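Local structure of polyphosphate kinase (Porphyromonas gingivalis, 2O8R) at residues V349-Y354 with R677-I682. The protein probably catalyses the reversible transfer of the terminal phosphate of ATP to a growing long-chain polyphosphate. The protein carries 3 engineered substitutions. Numbering follows the deposited sequence.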
loop_
_atom_site.group_PDB
_atom_site.type_symbol
_atom_site.label_atom_id
_atom_site.label_comp_id
_atom_site.label_asym_id
_atom_site.label_seq_id
_atom_site.Cartn_x
_atom_site.Cartn_y
_atom_site.Cartn_z
ATOM N N VAL A 349 -23.158 7.977 -9.508
ATOM C CA VAL A 349 -22.446 6.818 -9.023
ATOM C C VAL A 349 -22.664 6.515 -7.585
ATOM O O VAL A 349 -22.772 7.431 -6.767
ATOM C CB VAL A 349 -20.909 6.897 -9.153
ATOM C CG1 VAL A 349 -20.484 6.943 -10.595
ATOM C CG2 VAL A 349 -20.331 8.065 -8.309
ATOM N N PRO A 350 -23.045 5.271 -7.371
ATOM C CA PRO A 350 -22.648 3.901 -7.195
ATOM C C PRO A 350 -23.568 3.226 -8.225
ATOM O O PRO A 350 -23.175 2.253 -8.857
ATOM C CB PRO A 350 -23.068 3.575 -5.768
ATOM C CG PRO A 350 -23.707 4.837 -5.235
ATOM C CD PRO A 350 -24.159 5.556 -6.464
ATOM N N TYR A 351 -24.760 3.817 -8.413
ATOM C CA TYR A 351 -25.835 3.360 -9.308
ATOM C C TYR A 351 -25.365 3.067 -10.737
ATOM O O TYR A 351 -25.730 2.050 -11.312
ATOM C CB TYR A 351 -26.980 4.388 -9.339
ATOM C CG TYR A 351 -27.407 4.926 -7.975
ATOM C CD1 TYR A 351 -27.973 4.090 -7.026
ATOM C CD2 TYR A 351 -27.265 6.272 -7.652
ATOM C CE1 TYR A 351 -28.368 4.561 -5.788
ATOM C CE2 TYR A 351 -27.640 6.749 -6.399
ATOM C CZ TYR A 351 -28.205 5.887 -5.474
ATOM O OH TYR A 351 -28.607 6.335 -4.228
ATOM N N TYR A 352 -24.559 3.963 -11.296
ATOM C CA TYR A 352 -23.868 3.713 -12.550
ATOM C C TYR A 352 -22.422 3.379 -12.229
ATOM O O TYR A 352 -21.978 3.641 -11.105
ATOM C CB TYR A 352 -23.896 4.953 -13.426
ATOM C CG TYR A 352 -25.236 5.252 -14.058
ATOM C CD1 TYR A 352 -25.518 4.832 -15.351
ATOM C CD2 TYR A 352 -26.208 5.972 -13.372
ATOM C CE1 TYR A 352 -26.725 5.105 -15.945
ATOM C CE2 TYR A 352 -27.433 6.245 -13.955
ATOM C CZ TYR A 352 -27.689 5.810 -15.245
ATOM O OH TYR A 352 -28.907 6.086 -15.839
ATOM N N THR A 353 -21.694 2.808 -13.198
ATOM C CA THR A 353 -20.262 2.528 -13.030
ATOM C C THR A 353 -19.454 3.788 -12.900
ATOM O O THR A 353 -19.911 4.880 -13.224
ATOM C CB THR A 353 -19.611 1.761 -14.227
ATOM O OG1 THR A 353 -20.419 1.898 -15.402
ATOM C CG2 THR A 353 -19.381 0.282 -13.891
ATOM N N TYR A 354 -18.226 3.605 -12.440
ATOM C CA TYR A 354 -17.233 4.648 -12.430
ATOM C C TYR A 354 -16.472 4.658 -13.756
ATOM O O TYR A 354 -15.728 5.596 -14.055
ATOM C CB TYR A 354 -16.267 4.396 -11.279
ATOM C CG TYR A 354 -16.773 4.848 -9.926
ATOM C CD1 TYR A 354 -17.607 4.040 -9.162
ATOM C CD2 TYR A 354 -16.402 6.084 -9.406
ATOM C CE1 TYR A 354 -18.066 4.450 -7.912
ATOM C CE2 TYR A 354 -16.859 6.505 -8.163
ATOM C CZ TYR A 354 -17.686 5.685 -7.415
ATOM O OH TYR A 354 -18.123 6.108 -6.173
ATOM N N ARG A 677 -37.041 3.965 0.744
ATOM C CA ARG A 677 -35.698 4.348 1.109
ATOM C C ARG A 677 -34.943 4.768 -0.153
ATOM O O ARG A 677 -34.862 4.035 -1.160
ATOM C CB ARG A 677 -35.006 3.283 1.968
ATOM C CG ARG A 677 -33.810 2.640 1.394
ATOM C CD ARG A 677 -32.987 1.966 2.476
ATOM N NE ARG A 677 -31.666 1.617 1.959
ATOM C CZ ARG A 677 -31.419 0.559 1.196
ATOM N NH1 ARG A 677 -32.402 -0.268 0.869
ATOM N NH2 ARG A 677 -30.188 0.325 0.760
ATOM N N ALA A 678 -34.442 5.997 -0.091
ATOM C CA ALA A 678 -33.995 6.714 -1.266
ATOM C C ALA A 678 -32.916 5.979 -2.056
ATOM O O ALA A 678 -32.922 6.018 -3.285
ATOM C CB ALA A 678 -33.548 8.126 -0.887
ATOM N N GLN A 679 -32.013 5.292 -1.357
ATOM C CA GLN A 679 -30.902 4.628 -2.024
ATOM C C GLN A 679 -31.347 3.366 -2.752
ATOM O O GLN A 679 -30.791 3.020 -3.801
ATOM C CB GLN A 679 -29.715 4.405 -1.072
ATOM C CG GLN A 679 -28.923 5.712 -0.799
ATOM C CD GLN A 679 -27.720 5.545 0.149
ATOM O OE1 GLN A 679 -27.321 4.436 0.501
ATOM N NE2 GLN A 679 -27.134 6.658 0.539
ATOM N N ALA A 680 -32.372 2.698 -2.231
ATOM C CA ALA A 680 -33.007 1.627 -3.002
ATOM C C ALA A 680 -33.788 2.211 -4.182
ATOM O O ALA A 680 -33.570 1.842 -5.335
ATOM C CB ALA A 680 -33.904 0.789 -2.123
ATOM N N ALA A 681 -34.659 3.167 -3.889
ATOM C CA ALA A 681 -35.576 3.698 -4.890
ATOM C C ALA A 681 -34.892 4.359 -6.086
ATOM O O ALA A 681 -35.349 4.215 -7.226
ATOM C CB ALA A 681 -36.545 4.660 -4.240
ATOM N N ILE A 682 -33.808 5.088 -5.820
ATOM C CA ILE A 682 -33.066 5.778 -6.867
ATOM C C ILE A 682 -32.478 4.759 -7.835
ATOM O O ILE A 682 -32.493 4.964 -9.057
ATOM C CB ILE A 682 -31.953 6.664 -6.298
ATOM C CG1 ILE A 682 -32.543 7.922 -5.672
ATOM C CG2 ILE A 682 -30.968 7.068 -7.383
ATOM C CD1 ILE A 682 -31.479 8.822 -5.037
#
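A buried CH-pi contact joins Tyr-351 to Ile-682 and packs the loop after strand 345-349 against the N-terminal end of helix 678-691, the last helix of the chain. The loop belongs to the first of the two phospholipase D-like C-terminal domains of this PPK1-family kinase. The first residues of the helix belong to the second, so the contact lies where these two domains meet. One aromatic side chain carries it from the loop side. CG2 of Ile-682 lies over one face of the Tyr-351 ring, 3.6 Å from the ring centroid and 18° off the normal. With CG1 beside the backbone N of Ile-682 (chi1 -74°), CG2 is anti to that N and lies over the ring. CD of Pro-350 lies near the rim of the opposite face, so each face has an aliphatic neighbour. Helix 636-651 packs on Ile-682 through Ile-645 and Ile-648. Gln-679 meets the far end of the tyrosine, and the two side chains cross at about a right angle. The Gln-679 amide bonds outside the two segments: NE2 to OE2 of Glu-596, and OE1 to the backbone N of Tyr-594. No hydrogen bond spans the two segments. The backbone O of Gln-679 approaches the ring edge, 3.5 Å from CE1 of Tyr-351.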